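Side-chain contacts in LP15968p (Drosophila melanogaster, PDB 3MN8), which is a zinc metallocarboxypeptidase that releases C-terminal arginine or lysine from peptides and proteins, helping to process growth factors, peptide hormones and neuropeptides: residues L241-R246 and F292-S297; S207-L212 and E373-L378; V112-Y117 and Q319-N324; T254-D257 and I261-K264. One frame throughout, in Å; residues are numbered along the deposited sequence.

Interaction 1: residues L241-R246 and F292-S297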
loop_
_atom_site.group_PDB
_atom_site.type_symbol
_atom_site.label_atom_id
_atom_site.label_comp_id
_atom_site.label_asym_id
_atom_site.label_seq_id
_atom_site.Cartn_x
_atom_site.Cartn_y
_atom_site.Cartn_z
ATOM N N LEU A 241 -7.443 17.468 4.043
ATOM C CA LEU A 241 -6.607 17.086 2.912
ATOM C C LEU A 241 -5.105 17.071 3.178
ATOM O O LEU A 241 -4.612 17.588 4.176
ATOM C CB LEU A 241 -6.928 17.946 1.689
ATOM C CG LEU A 241 -8.403 17.861 1.296
ATOM C CD1 LEU A 241 -8.749 18.818 0.164
ATOM C CD2 LEU A 241 -8.756 16.426 0.926
ATOM N N THR A 242 -4.393 16.456 2.244
ATOM C CA THR A 242 -2.972 16.219 2.356
ATOM C C THR A 242 -2.249 17.138 1.382
ATOM O O THR A 242 -2.817 17.543 0.359
ATOM C CB THR A 242 -2.693 14.739 2.030
ATOM O OG1 THR A 242 -2.488 14.010 3.250
ATOM C CG2 THR A 242 -1.494 14.570 1.133
ATOM N N PRO A 243 -0.997 17.497 1.698
ATOM C CA PRO A 243 -0.255 18.312 0.732
ATOM C C PRO A 243 -0.262 17.635 -0.636
ATOM O O PRO A 243 -0.260 18.299 -1.661
ATOM C CB PRO A 243 1.171 18.332 1.304
ATOM C CG PRO A 243 1.011 18.044 2.751
ATOM C CD PRO A 243 -0.200 17.160 2.887
ATOM N N ASP A 244 -0.268 16.309 -0.639
ATOM C CA ASP A 244 -0.228 15.549 -1.874
ATOM C C ASP A 244 -1.612 15.118 -2.328
ATOM O O ASP A 244 -1.783 14.036 -2.885
ATOM C CB ASP A 244 0.694 14.337 -1.714
ATOM C CG ASP A 244 2.152 14.671 -2.026
ATOM O OD1 ASP A 244 2.467 14.837 -3.227
ATOM O OD2 ASP A 244 2.977 14.782 -1.087
ATOM N N ASP A 245 -2.595 15.981 -2.122
ATOM C CA ASP A 245 -3.970 15.612 -2.421
ATOM C C ASP A 245 -4.222 15.233 -3.876
ATOM O O ASP A 245 -4.927 14.265 -4.150
ATOM C CB ASP A 245 -4.949 16.709 -2.022
ATOM C CG ASP A 245 -6.350 16.185 -1.918
ATOM O OD1 ASP A 245 -6.557 15.225 -1.143
ATOM O OD2 ASP A 245 -7.232 16.709 -2.620
ATOM N N ARG A 246 -3.679 16.016 -4.802
ATOM C CA ARG A 246 -3.839 15.704 -6.213
ATOM C C ARG A 246 -3.436 14.251 -6.477
ATOM O O ARG A 246 -4.223 13.461 -6.993
ATOM C CB ARG A 246 -2.998 16.642 -7.074
ATOM C CG ARG A 246 -3.257 18.102 -6.831
ATOM C CD ARG A 246 -2.177 18.953 -7.485
ATOM N NE ARG A 246 -2.580 19.472 -8.791
ATOM C CZ ARG A 246 -1.757 20.088 -9.634
ATOM N NH1 ARG A 246 -0.478 20.260 -9.315
ATOM N NH2 ARG A 246 -2.207 20.529 -10.799
ATOM N N PHE A 292 -0.262 6.912 8.972
ATOM C CA PHE A 292 1.038 6.655 9.574
ATOM C C PHE A 292 2.113 6.501 8.495
ATOM O O PHE A 292 3.210 7.058 8.609
ATOM C CB PHE A 292 1.018 5.444 10.497
ATOM C CG PHE A 292 2.380 4.997 10.909
ATOM C CD1 PHE A 292 2.964 5.510 12.053
ATOM C CD2 PHE A 292 3.095 4.081 10.141
ATOM C CE1 PHE A 292 4.243 5.118 12.441
ATOM C CE2 PHE A 292 4.363 3.678 10.524
ATOM C CZ PHE A 292 4.941 4.199 11.672
ATOM N N ASN A 293 1.784 5.771 7.439
ATOM C CA ASN A 293 2.657 5.699 6.274
ATOM C C ASN A 293 3.110 7.077 5.770
ATOM O O ASN A 293 4.306 7.334 5.588
ATOM C CB ASN A 293 1.972 4.922 5.147
ATOM C CG ASN A 293 2.108 3.407 5.310
ATOM O OD1 ASN A 293 2.992 2.777 4.713
ATOM N ND2 ASN A 293 1.228 2.818 6.120
ATOM N N TYR A 294 2.147 7.965 5.563
ATOM C CA TYR A 294 2.429 9.243 4.924
ATOM C C TYR A 294 3.263 10.146 5.819
ATOM O O TYR A 294 4.233 10.763 5.373
ATOM C CB TYR A 294 1.118 9.937 4.527
ATOM C CG TYR A 294 1.300 11.224 3.750
ATOM C CD1 TYR A 294 1.922 11.227 2.494
ATOM C CD2 TYR A 294 0.834 12.440 4.262
ATOM C CE1 TYR A 294 2.083 12.410 1.777
ATOM C CE2 TYR A 294 0.986 13.626 3.556
ATOM C CZ TYR A 294 1.612 13.610 2.314
ATOM O OH TYR A 294 1.760 14.793 1.610
ATOM N N ALA A 295 2.879 10.196 7.090
ATOM C CA ALA A 295 3.447 11.140 8.049
ATOM C C ALA A 295 4.791 10.707 8.627
ATOM O O ALA A 295 5.533 11.544 9.129
ATOM C CB ALA A 295 2.455 11.402 9.173
ATOM N N PHE A 296 5.108 9.416 8.571
ATOM C CA PHE A 296 6.330 8.928 9.203
ATOM C C PHE A 296 7.215 8.200 8.209
ATOM O O PHE A 296 8.172 7.516 8.594
ATOM C CB PHE A 296 5.996 8.003 10.373
ATOM C CG PHE A 296 5.221 8.678 11.491
ATOM C CD1 PHE A 296 3.836 8.796 11.434
ATOM C CD2 PHE A 296 5.883 9.188 12.604
ATOM C CE1 PHE A 296 3.131 9.411 12.466
ATOM C CE2 PHE A 296 5.175 9.809 13.640
ATOM C CZ PHE A 296 3.803 9.919 13.567
ATOM N N SER A 297 6.880 8.335 6.929
ATOM C CA SER A 297 7.703 7.761 5.873
ATOM C C SER A 297 7.367 8.452 4.572
ATOM O O SER A 297 6.597 9.411 4.552
ATOM C CB SER A 297 7.474 6.249 5.741
ATOM O OG SER A 297 6.337 5.944 4.937
#

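Interaction 2: residues S207-L212 and E373-L378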
loop_
_atom_site.group_PDB
_atom_site.type_symbol
_atom_site.label_atom_id
_atom_site.label_comp_id
_atom_site.label_asym_id
_atom_site.label_seq_id
_atom_site.Cartn_x
_atom_site.Cartn_y
_atom_site.Cartn_z
ATOM N N SER A 207 11.304 0.357 7.660
ATOM C CA SER A 207 12.512 -0.427 7.403
ATOM C C SER A 207 12.955 -0.354 5.943
ATOM O O SER A 207 14.103 -0.652 5.618
ATOM C CB SER A 207 12.311 -1.885 7.844
ATOM O OG SER A 207 11.691 -2.666 6.836
ATOM N N LYS A 208 12.040 0.049 5.074
ATOM C CA LYS A 208 12.326 0.171 3.652
ATOM C C LYS A 208 11.640 1.401 3.079
ATOM O O LYS A 208 10.614 1.843 3.579
ATOM C CB LYS A 208 11.828 -1.069 2.900
ATOM C CG LYS A 208 12.462 -2.354 3.364
ATOM C CD LYS A 208 12.107 -3.543 2.487
ATOM C CE LYS A 208 13.050 -4.704 2.838
ATOM N NZ LYS A 208 12.863 -5.969 2.063
ATOM N N PRO A 209 12.204 1.944 2.006
ATOM C CA PRO A 209 11.683 3.162 1.389
ATOM C C PRO A 209 10.456 2.878 0.513
ATOM O O PRO A 209 10.460 3.141 -0.693
ATOM C CB PRO A 209 12.847 3.598 0.512
ATOM C CG PRO A 209 13.478 2.294 0.104
ATOM C CD PRO A 209 13.422 1.455 1.327
ATOM N N PHE A 210 9.404 2.346 1.116
ATOM C CA PHE A 210 8.188 2.082 0.363
ATOM C C PHE A 210 7.671 3.325 -0.334
ATOM O O PHE A 210 7.654 4.411 0.234
ATOM C CB PHE A 210 7.122 1.476 1.261
ATOM C CG PHE A 210 7.423 0.072 1.651
ATOM C CD1 PHE A 210 7.860 -0.232 2.931
ATOM C CD2 PHE A 210 7.323 -0.944 0.723
ATOM C CE1 PHE A 210 8.153 -1.527 3.290
ATOM C CE2 PHE A 210 7.617 -2.241 1.078
ATOM C CZ PHE A 210 8.035 -2.534 2.363
ATOM N N VAL A 211 7.254 3.149 -1.577
ATOM C CA VAL A 211 6.873 4.266 -2.424
ATOM C C VAL A 211 5.363 4.448 -2.440
ATOM O O VAL A 211 4.862 5.564 -2.354
ATOM C CB VAL A 211 7.371 4.070 -3.880
ATOM C CG1 VAL A 211 6.728 5.089 -4.807
ATOM C CG2 VAL A 211 8.911 4.138 -3.953
ATOM N N LEU A 212 4.649 3.337 -2.540
ATOM C CA LEU A 212 3.195 3.336 -2.645
ATOM C C LEU A 212 2.653 2.140 -1.865
ATOM O O LEU A 212 3.358 1.153 -1.682
ATOM C CB LEU A 212 2.788 3.245 -4.124
ATOM C CG LEU A 212 1.344 2.926 -4.542
ATOM C CD1 LEU A 212 0.370 3.866 -3.875
ATOM C CD2 LEU A 212 1.206 3.008 -6.065
ATOM N N GLU A 373 18.517 7.032 -3.243
ATOM C CA GLU A 373 17.409 6.983 -4.176
ATOM C C GLU A 373 16.186 7.697 -3.629
ATOM O O GLU A 373 15.966 7.741 -2.417
ATOM C CB GLU A 373 17.020 5.537 -4.484
ATOM C CG GLU A 373 18.083 4.507 -4.223
ATOM C CD GLU A 373 17.530 3.095 -4.334
ATOM O OE1 GLU A 373 17.154 2.707 -5.463
ATOM O OE2 GLU A 373 17.465 2.383 -3.297
ATOM N N TYR A 374 15.383 8.239 -4.539
ATOM C CA TYR A 374 14.087 8.797 -4.183
ATOM C C TYR A 374 13.140 8.595 -5.360
ATOM O O TYR A 374 13.558 8.556 -6.522
ATOM C CB TYR A 374 14.194 10.285 -3.866
ATOM C CG TYR A 374 14.298 11.132 -5.110
ATOM C CD1 TYR A 374 15.543 11.464 -5.653
ATOM C CD2 TYR A 374 13.150 11.577 -5.765
ATOM C CE1 TYR A 374 15.634 12.223 -6.821
ATOM C CE2 TYR A 374 13.233 12.333 -6.924
ATOM C CZ TYR A 374 14.475 12.652 -7.444
ATOM O OH TYR A 374 14.546 13.404 -8.586
ATOM N N TRP A 375 11.861 8.443 -5.043
ATOM C CA TRP A 375 10.821 8.397 -6.043
ATOM C C TRP A 375 9.800 9.417 -5.598
ATOM O O TRP A 375 9.316 9.347 -4.465
ATOM C CB TRP A 375 10.145 7.027 -6.071
ATOM C CG TRP A 375 11.074 5.884 -6.239
ATOM C CD1 TRP A 375 11.277 5.141 -7.377
ATOM C CD2 TRP A 375 11.920 5.319 -5.233
ATOM N NE1 TRP A 375 12.214 4.161 -7.137
ATOM C CE2 TRP A 375 12.626 4.252 -5.831
ATOM C CE3 TRP A 375 12.159 5.618 -3.883
ATOM C CZ2 TRP A 375 13.551 3.494 -5.131
ATOM C CZ3 TRP A 375 13.084 4.870 -3.195
ATOM C CH2 TRP A 375 13.766 3.820 -3.814
ATOM N N ARG A 376 9.465 10.364 -6.465
ATOM C CA ARG A 376 8.464 11.355 -6.110
ATOM C C ARG A 376 7.281 11.237 -7.048
ATOM O O ARG A 376 7.334 11.625 -8.226
ATOM C CB ARG A 376 9.048 12.766 -6.124
ATOM C CG ARG A 376 8.043 13.873 -5.824
ATOM C CD ARG A 376 7.495 13.790 -4.414
ATOM N NE ARG A 376 6.501 14.832 -4.154
ATOM C CZ ARG A 376 5.777 14.934 -3.041
ATOM N NH1 ARG A 376 5.912 14.055 -2.061
ATOM N NH2 ARG A 376 4.910 15.922 -2.905
ATOM N N LEU A 377 6.210 10.669 -6.517
ATOM C CA LEU A 377 5.015 10.468 -7.309
ATOM C C LEU A 377 4.455 11.822 -7.669
ATOM O O LEU A 377 4.319 12.690 -6.812
ATOM C CB LEU A 377 3.988 9.673 -6.511
ATOM C CG LEU A 377 4.450 8.308 -6.014
ATOM C CD1 LEU A 377 3.261 7.544 -5.466
ATOM C CD2 LEU A 377 5.142 7.530 -7.123
ATOM N N LEU A 378 4.106 12.005 -8.930
ATOM C CA LEU A 378 3.575 13.289 -9.355
ATOM C C LEU A 378 2.423 13.161 -10.347
ATOM O O LEU A 378 2.379 12.272 -11.181
ATOM C CB LEU A 378 4.696 14.179 -9.924
ATOM C CG LEU A 378 5.751 14.759 -8.962
ATOM C CD1 LEU A 378 6.898 15.395 -9.715
ATOM C CD2 LEU A 378 5.144 15.780 -8.012
#

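Interaction 3: residues V112-Y117 and Q319-N324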
loop_
_atom_site.group_PDB
_atom_site.type_symbol
_atom_site.label_atom_id
_atom_site.label_comp_id
_atom_site.label_asym_id
_atom_site.label_seq_id
_atom_site.Cartn_x
_atom_site.Cartn_y
_atom_site.Cartn_z
ATOM N N VAL A 112 -4.105 -13.166 -1.866
ATOM C CA VAL A 112 -3.678 -14.537 -2.059
ATOM C C VAL A 112 -3.754 -14.849 -3.542
ATOM O O VAL A 112 -2.819 -15.405 -4.122
ATOM C CB VAL A 112 -4.563 -15.494 -1.263
ATOM C CG1 VAL A 112 -4.478 -16.892 -1.834
ATOM C CG2 VAL A 112 -4.151 -15.468 0.214
ATOM N N TYR A 113 -4.868 -14.462 -4.156
ATOM C CA TYR A 113 -5.037 -14.549 -5.608
ATOM C C TYR A 113 -3.962 -13.791 -6.417
ATOM O O TYR A 113 -3.406 -14.319 -7.377
ATOM C CB TYR A 113 -6.424 -14.027 -5.998
ATOM C CG TYR A 113 -7.577 -14.900 -5.545
ATOM C CD1 TYR A 113 -8.868 -14.382 -5.440
ATOM C CD2 TYR A 113 -7.382 -16.243 -5.233
ATOM C CE1 TYR A 113 -9.934 -15.180 -5.034
ATOM C CE2 TYR A 113 -8.439 -17.048 -4.826
ATOM C CZ TYR A 113 -9.708 -16.507 -4.726
ATOM O OH TYR A 113 -10.753 -17.298 -4.319
ATOM N N MET A 114 -3.685 -12.548 -6.043
ATOM C CA MET A 114 -2.679 -11.765 -6.749
ATOM C C MET A 114 -1.321 -12.482 -6.792
ATOM O O MET A 114 -0.743 -12.644 -7.856
ATOM C CB MET A 114 -2.548 -10.363 -6.131
ATOM C CG MET A 114 -1.487 -9.462 -6.795
ATOM S SD MET A 114 -1.812 -9.041 -8.537
ATOM C CE MET A 114 -3.458 -8.349 -8.357
ATOM N N ALA A 115 -0.834 -12.915 -5.632
ATOM C CA ALA A 115 0.439 -13.618 -5.516
ATOM C C ALA A 115 0.569 -14.691 -6.586
ATOM O O ALA A 115 1.482 -14.660 -7.414
ATOM C CB ALA A 115 0.564 -14.252 -4.126
ATOM N N GLN A 116 -0.349 -15.648 -6.556
ATOM C CA GLN A 116 -0.374 -16.707 -7.545
ATOM C C GLN A 116 -0.455 -16.140 -8.961
ATOM O O GLN A 116 0.328 -16.523 -9.833
ATOM C CB GLN A 116 -1.564 -17.613 -7.280
ATOM C CG GLN A 116 -1.514 -18.340 -5.939
ATOM C CD GLN A 116 -2.843 -19.032 -5.607
ATOM O OE1 GLN A 116 -3.106 -20.163 -6.038
ATOM N NE2 GLN A 116 -3.693 -18.338 -4.860
ATOM N N TYR A 117 -1.396 -15.220 -9.171
ATOM C CA TYR A 117 -1.622 -14.603 -10.476
ATOM C C TYR A 117 -0.350 -14.014 -11.082
ATOM O O TYR A 117 0.053 -14.354 -12.195
ATOM C CB TYR A 117 -2.689 -13.515 -10.369
ATOM C CG TYR A 117 -3.030 -12.880 -11.694
ATOM C CD1 TYR A 117 -3.935 -13.477 -12.557
ATOM C CD2 TYR A 117 -2.441 -11.687 -12.087
ATOM C CE1 TYR A 117 -4.250 -12.910 -13.778
ATOM C CE2 TYR A 117 -2.746 -11.099 -13.310
ATOM C CZ TYR A 117 -3.654 -11.719 -14.151
ATOM O OH TYR A 117 -3.962 -11.156 -15.364
ATOM N N GLN A 319 -15.878 -13.670 -8.365
ATOM C CA GLN A 319 -16.377 -12.359 -8.833
ATOM C C GLN A 319 -15.546 -11.155 -8.340
ATOM O O GLN A 319 -15.195 -10.241 -9.116
ATOM C CB GLN A 319 -17.836 -12.150 -8.400
ATOM C CG GLN A 319 -18.882 -12.565 -9.424
ATOM C CD GLN A 319 -19.677 -13.780 -8.978
ATOM O OE1 GLN A 319 -20.870 -13.900 -9.270
ATOM N NE2 GLN A 319 -19.016 -14.688 -8.256
ATOM N N GLU A 320 -15.267 -11.146 -7.037
ATOM C CA GLU A 320 -14.456 -10.099 -6.438
ATOM C C GLU A 320 -13.114 -10.037 -7.144
ATOM O O GLU A 320 -12.570 -8.950 -7.371
ATOM C CB GLU A 320 -14.258 -10.341 -4.939
ATOM C CG GLU A 320 -15.563 -10.411 -4.131
ATOM C CD GLU A 320 -16.351 -9.091 -4.107
ATOM O OE1 GLU A 320 -15.944 -8.122 -4.786
ATOM O OE2 GLU A 320 -17.383 -9.021 -3.397
ATOM N N TRP A 321 -12.580 -11.198 -7.511
ATOM C CA TRP A 321 -11.308 -11.212 -8.227
ATOM C C TRP A 321 -11.390 -10.468 -9.566
ATOM O O TRP A 321 -10.545 -9.619 -9.861
ATOM C CB TRP A 321 -10.772 -12.634 -8.439
ATOM C CG TRP A 321 -9.659 -12.655 -9.449
ATOM C CD1 TRP A 321 -9.730 -13.108 -10.727
ATOM C CD2 TRP A 321 -8.326 -12.147 -9.275
ATOM N NE1 TRP A 321 -8.526 -12.937 -11.358
ATOM C CE2 TRP A 321 -7.643 -12.345 -10.491
ATOM C CE3 TRP A 321 -7.644 -11.542 -8.209
ATOM C CZ2 TRP A 321 -6.306 -11.965 -10.674
ATOM C CZ3 TRP A 321 -6.313 -11.172 -8.393
ATOM C CH2 TRP A 321 -5.662 -11.389 -9.614
ATOM N N GLN A 322 -12.408 -10.779 -10.365
ATOM C CA GLN A 322 -12.530 -10.186 -11.693
ATOM C C GLN A 322 -12.734 -8.672 -11.658
ATOM O O GLN A 322 -12.280 -7.962 -12.558
ATOM C CB GLN A 322 -13.648 -10.846 -12.492
ATOM C CG GLN A 322 -13.181 -11.388 -13.824
ATOM C CD GLN A 322 -12.247 -12.571 -13.667
ATOM O OE1 GLN A 322 -11.223 -12.667 -14.350
ATOM N NE2 GLN A 322 -12.592 -13.479 -12.758
ATOM N N ARG A 323 -13.409 -8.183 -10.621
ATOM C CA ARG A 323 -13.623 -6.740 -10.460
ATOM C C ARG A 323 -12.355 -5.989 -10.051
ATOM O O ARG A 323 -12.001 -4.960 -10.639
ATOM C CB ARG A 323 -14.716 -6.486 -9.423
ATOM C CG ARG A 323 -15.966 -7.288 -9.691
ATOM C CD ARG A 323 -16.948 -7.179 -8.548
ATOM N NE ARG A 323 -18.293 -7.596 -8.937
ATOM C CZ ARG A 323 -19.280 -7.771 -8.069
ATOM N NH1 ARG A 323 -19.054 -7.567 -6.775
ATOM N NH2 ARG A 323 -20.483 -8.149 -8.488
ATOM N N ASN A 324 -11.673 -6.508 -9.036
ATOM C CA ASN A 324 -10.547 -5.805 -8.459
ATOM C C ASN A 324 -9.268 -6.028 -9.245
ATOM O O ASN A 324 -8.298 -5.282 -9.096
ATOM C CB ASN A 324 -10.358 -6.230 -7.011
ATOM C CG ASN A 324 -11.525 -5.828 -6.132
ATOM O OD1 ASN A 324 -11.468 -4.806 -5.447
ATOM N ND2 ASN A 324 -12.595 -6.628 -6.146
#

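Interaction 4: residues T254-D257 and I261-K264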
loop_
_atom_site.group_PDB
_atom_site.type_symbol
_atom_site.label_atom_id
_atom_site.label_comp_id
_atom_site.label_asym_id
_atom_site.label_seq_id
_atom_site.Cartn_x
_atom_site.Cartn_y
_atom_site.Cartn_z
ATOM N N THR A 254 -7.657 5.911 -9.748
ATOM C CA THR A 254 -7.101 4.787 -10.496
ATOM C C THR A 254 -7.789 3.476 -10.122
ATOM O O THR A 254 -8.126 2.673 -10.986
ATOM C CB THR A 254 -5.606 4.607 -10.237
ATOM O OG1 THR A 254 -4.913 5.817 -10.558
ATOM C CG2 THR A 254 -5.075 3.477 -11.087
ATOM N N TYR A 255 -7.985 3.255 -8.825
ATOM C CA TYR A 255 -8.613 2.023 -8.361
ATOM C C TYR A 255 -10.120 2.026 -8.637
ATOM O O TYR A 255 -10.672 1.073 -9.194
ATOM C CB TYR A 255 -8.342 1.806 -6.865
ATOM C CG TYR A 255 -8.613 0.389 -6.418
ATOM C CD1 TYR A 255 -9.921 -0.055 -6.200
ATOM C CD2 TYR A 255 -7.564 -0.515 -6.227
ATOM C CE1 TYR A 255 -10.182 -1.363 -5.796
ATOM C CE2 TYR A 255 -7.809 -1.826 -5.825
ATOM C CZ TYR A 255 -9.123 -2.244 -5.612
ATOM O OH TYR A 255 -9.380 -3.538 -5.213
ATOM N N SER A 256 -10.785 3.105 -8.248
ATOM C CA SER A 256 -12.228 3.153 -8.383
ATOM C C SER A 256 -12.626 3.160 -9.859
ATOM O O SER A 256 -13.509 2.407 -10.274
ATOM C CB SER A 256 -12.788 4.376 -7.654
ATOM O OG SER A 256 -14.206 4.365 -7.651
ATOM N N ASP A 257 -11.975 4.014 -10.646
ATOM C CA ASP A 257 -12.293 4.135 -12.070
ATOM C C ASP A 257 -12.267 2.754 -12.731
ATOM O O ASP A 257 -13.084 2.457 -13.600
ATOM C CB ASP A 257 -11.321 5.096 -12.786
ATOM C CG ASP A 257 -11.603 6.572 -12.482
ATOM O OD1 ASP A 257 -12.471 6.847 -11.634
ATOM O OD2 ASP A 257 -10.957 7.464 -13.089
ATOM N N ILE A 261 -18.031 -1.356 -9.979
ATOM C CA ILE A 261 -19.077 -1.104 -8.982
ATOM C C ILE A 261 -18.745 0.076 -8.069
ATOM O O ILE A 261 -19.610 0.912 -7.760
ATOM C CB ILE A 261 -19.348 -2.367 -8.123
ATOM C CG1 ILE A 261 -20.060 -3.437 -8.962
ATOM C CG2 ILE A 261 -20.157 -2.017 -6.865
ATOM C CD1 ILE A 261 -20.184 -4.769 -8.259
ATOM N N MET A 262 -17.486 0.122 -7.641
ATOM C CA MET A 262 -16.941 1.239 -6.869
ATOM C C MET A 262 -17.050 2.559 -7.636
ATOM O O MET A 262 -17.397 3.583 -7.064
ATOM C CB MET A 262 -15.477 0.950 -6.507
ATOM C CG MET A 262 -14.840 1.950 -5.551
ATOM S SD MET A 262 -13.186 1.385 -5.093
ATOM C CE MET A 262 -13.592 -0.170 -4.313
ATOM N N ARG A 263 -16.758 2.518 -8.933
ATOM C CA ARG A 263 -16.876 3.667 -9.827
ATOM C C ARG A 263 -18.217 4.393 -9.711
ATOM O O ARG A 263 -18.320 5.559 -10.079
ATOM C CB ARG A 263 -16.667 3.198 -11.269
ATOM C CG ARG A 263 -16.641 4.284 -12.317
ATOM C CD ARG A 263 -16.217 3.699 -13.659
ATOM N NE ARG A 263 -17.105 2.624 -14.108
ATOM C CZ ARG A 263 -16.696 1.443 -14.573
ATOM N NH1 ARG A 263 -15.404 1.162 -14.651
ATOM N NH2 ARG A 263 -17.582 0.535 -14.964
ATOM N N LYS A 264 -19.239 3.709 -9.204
ATOM C CA LYS A 264 -20.608 4.250 -9.182
ATOM C C LYS A 264 -20.873 5.250 -8.055
ATOM O O LYS A 264 -21.394 6.348 -8.285
ATOM C CB LYS A 264 -21.628 3.111 -9.133
ATOM C CG LYS A 264 -21.497 2.149 -10.303
ATOM C CD LYS A 264 -22.620 1.134 -10.325
ATOM C CE LYS A 264 -22.611 0.358 -11.629
ATOM N NZ LYS A 264 -22.760 1.263 -12.807
#

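Interaction 1: residues L241-R246 and F292-S297
Tyr-294 carries this contact alone for its helix, pushing its phenol into the type I beta turn that runs from Thr-242 to Asp-245. Just before it, Asn-293 faces another way; its amide bonds Lys-95 and the carbonyl of Met-289. At Tyr-294 the side chain leaves the helix with CG anti to the backbone N (chi1 -175°), and this extends the ring toward 241-246. The hydroxyl OH donates a hydrogen bond to Asp-244 OD2 at 3.0 Å. OD2 takes it on its anti lone pair, the one away from OD1, and lies in the plane of the ring at its edge. The carboxylate and ring planes stand at 90° to each other. Pro-243 is also at the edge, with CD 3.8 Å from Tyr-294 CE2. The side chains of Thr-242 and Tyr-294 approach each other from opposite directions. Thr-242 OG1 lies 3.5 Å from Tyr-294 CE2, and Thr-242 CG2 is 3.5 Å from Tyr-294 CZ. Beside its bond to the carboxylate, the phenol oxygen touches the methyl of Thr-242 and the ring of Pro-243. Asp-244 OD1 forms a salt bridge with Arg-376, which probably helps keep the carboxylate negative and in place as an acceptor. Further along, Ser-297 OG bonds back to Asn-293 O. Phe-300 of strand 300-305 and Phe-248 of helix 245-257 each meet the Tyr-294 ring edge-to-face, and Lys-364 makes a cation-pi contact with it. The contact thus joins helix 289-296 to the turn leading into helix 245-257, beside strand 300-305.

Interaction 2: residues S207-L212 and E373-L378
Val-211 has CG1 anti to its backbone N (chi1 168°), which leaves CG2 anti to the carbonyl carbon, and the two methyls are divided between Trp-375 and Leu-377. Trp-375 has CG beside its own backbone N (chi1 -54°), and its indole is carried across the valine. CG2 of Val-211 sits over the indole, 3.3 Å above its plane and offset toward the rim. Val-211 CG2 is 3.5 Å from Trp-375 CD2 and 3.6 Å from Trp-375 CE3, near the fusion of the two rings. The side chains cross at about a right angle. Pro-209, the centre of an inverse gamma turn, adds CB at 3.9 Å from Trp-375 CZ3. Trp-375 NE1 is hydrogen-bonded to Leu-90 O. This is an apolar seam between two domains: the loop before strand 212-217 belongs to the carboxypeptidase domain, and strand 373-376 is an edge strand of the transthyretin-like domain. With a serine at Trp-375, Val-211 CG2 and Pro-209 CB would probably lose their apolar cover, and Leu-90 O its indole N-H partner. The other methyl, Val-211 CG1, packs against Leu-377 CD2 at 3.7 Å. Leu-377 also touches Phe-300 of strand 300-305, and Val-211 makes a backbone hydrogen bond with Pro-93.

Interaction 3: residues V112-Y117 and Q319-N324
Trp-321 reaches out of helix 317-333 and lays its indole against Tyr-113, Met-114 and Tyr-117 of helix 106-121. Its CG is anti to the backbone N (chi1 166°), which directs the ring at the other helix. Trp-321 CB starts the contact, 4.0 Å from Tyr-113 CD1. Trp-321 CE3 then comes to 3.5 Å from Tyr-113 CB. Trp-321 CZ3 lies 3.8 Å from Met-114 N, so the ring also rests on the helix backbone. At Trp-321 CH2 two neighbours meet: Met-114 CE is 4.0 Å away, brought there by bends at chi2 and chi3, and Tyr-117 CG is 3.7 Å away. Met-114 also touches Leu-139 of strand 136-140. Trp-321 CZ2 sits over one face of the Tyr-117 ring, offset toward its rim and 3.4 Å from Tyr-117 CD1. The planes of the Tyr-117 ring and the six-membered ring of Trp-321 are 57° apart. The polar atoms have partners outside the two helices: Trp-321 NE1 bonds Glu-32, and Tyr-117 OH bonds Glu-30. A leucine in place of Trp-321 would reach less far, and Tyr-117 would probably lose the group over its ring face while Glu-32 lost its N-H mate. The helix segments cross at -66°, with axes 11.4 Å apart at closest approach. Tyr-113, Tyr-117 and Trp-321 form an aromatic cluster between two helices of the alpha/beta catalytic domain.

Interaction 4: residues T254-D257 and I261-K264
Met-262 and Tyr-255 cross at about a right angle, with the sulfur beside the ring and not above it. SD lies 5.0 Å from the ring centroid and 76° off the ring normal. The nearest ring atom is Tyr-255 CD1, 3.7 Å from Met-262 SD. This is a Met-aromatic contact made at the ring edge. The methionine is extended through chi1 and chi2, then bends at chi3 (-61°), and Met-262 CE follows the same edge to 3.9 Å from Tyr-255 CE1. Tyr-255 OH points onward to Asn-324, which holds the phenol at its far end. Ser-256 OG packs 3.3 Å from Met-262 CG; the hydroxyl is hydrogen-bonded to Gly-274 O.

Arg-263 works through its guanidinium instead. A bend at chi3 brings the group edge-on to the backbone, and Arg-263 NH1 donates to Asp-257 O at 2.9 Å with an N-H...O angle of 156°. The oxygen lies close to the guanidinium plane. The carboxylate of Asp-257 takes no part in this, its OD1 being 6.7 Å from Arg-263 NE.

Met-262 is about 6 Å, side chain to side chain, from Glu-305, the predicted proton donor/acceptor. The contact therefore lies close to the active site. Its buried part is held by sulfur and ring. On its exposed side, the guanidinium of Arg-263 is bound to the carbonyl of Asp-257, a neutral acceptor, so the bond is probably charge-assisted from the arginine side alone.

From the N terminus, helix 106-121 opens interaction 3, whose loop closes at helix 317-333. Interaction 2 opens inside that loop at 207-212 but closes beyond it, at 373-378, so the two cross. Interaction 1 starts at 241-246 and closes at 292-297, within both. Interaction 4, from 254-257 to 261-264, is the shortest loop and falls within interaction 1; both use helix 245-257. Interactions 1, 3 and 4 tie parts of the catalytic domain together, while interaction 2 joins it to the transthyretin-like domain. Asp-244 and Arg-376 link interactions 1 and 2 by a salt bridge. Asn-324 and Tyr-255 link 3 and 4 through a probable hydrogen bond.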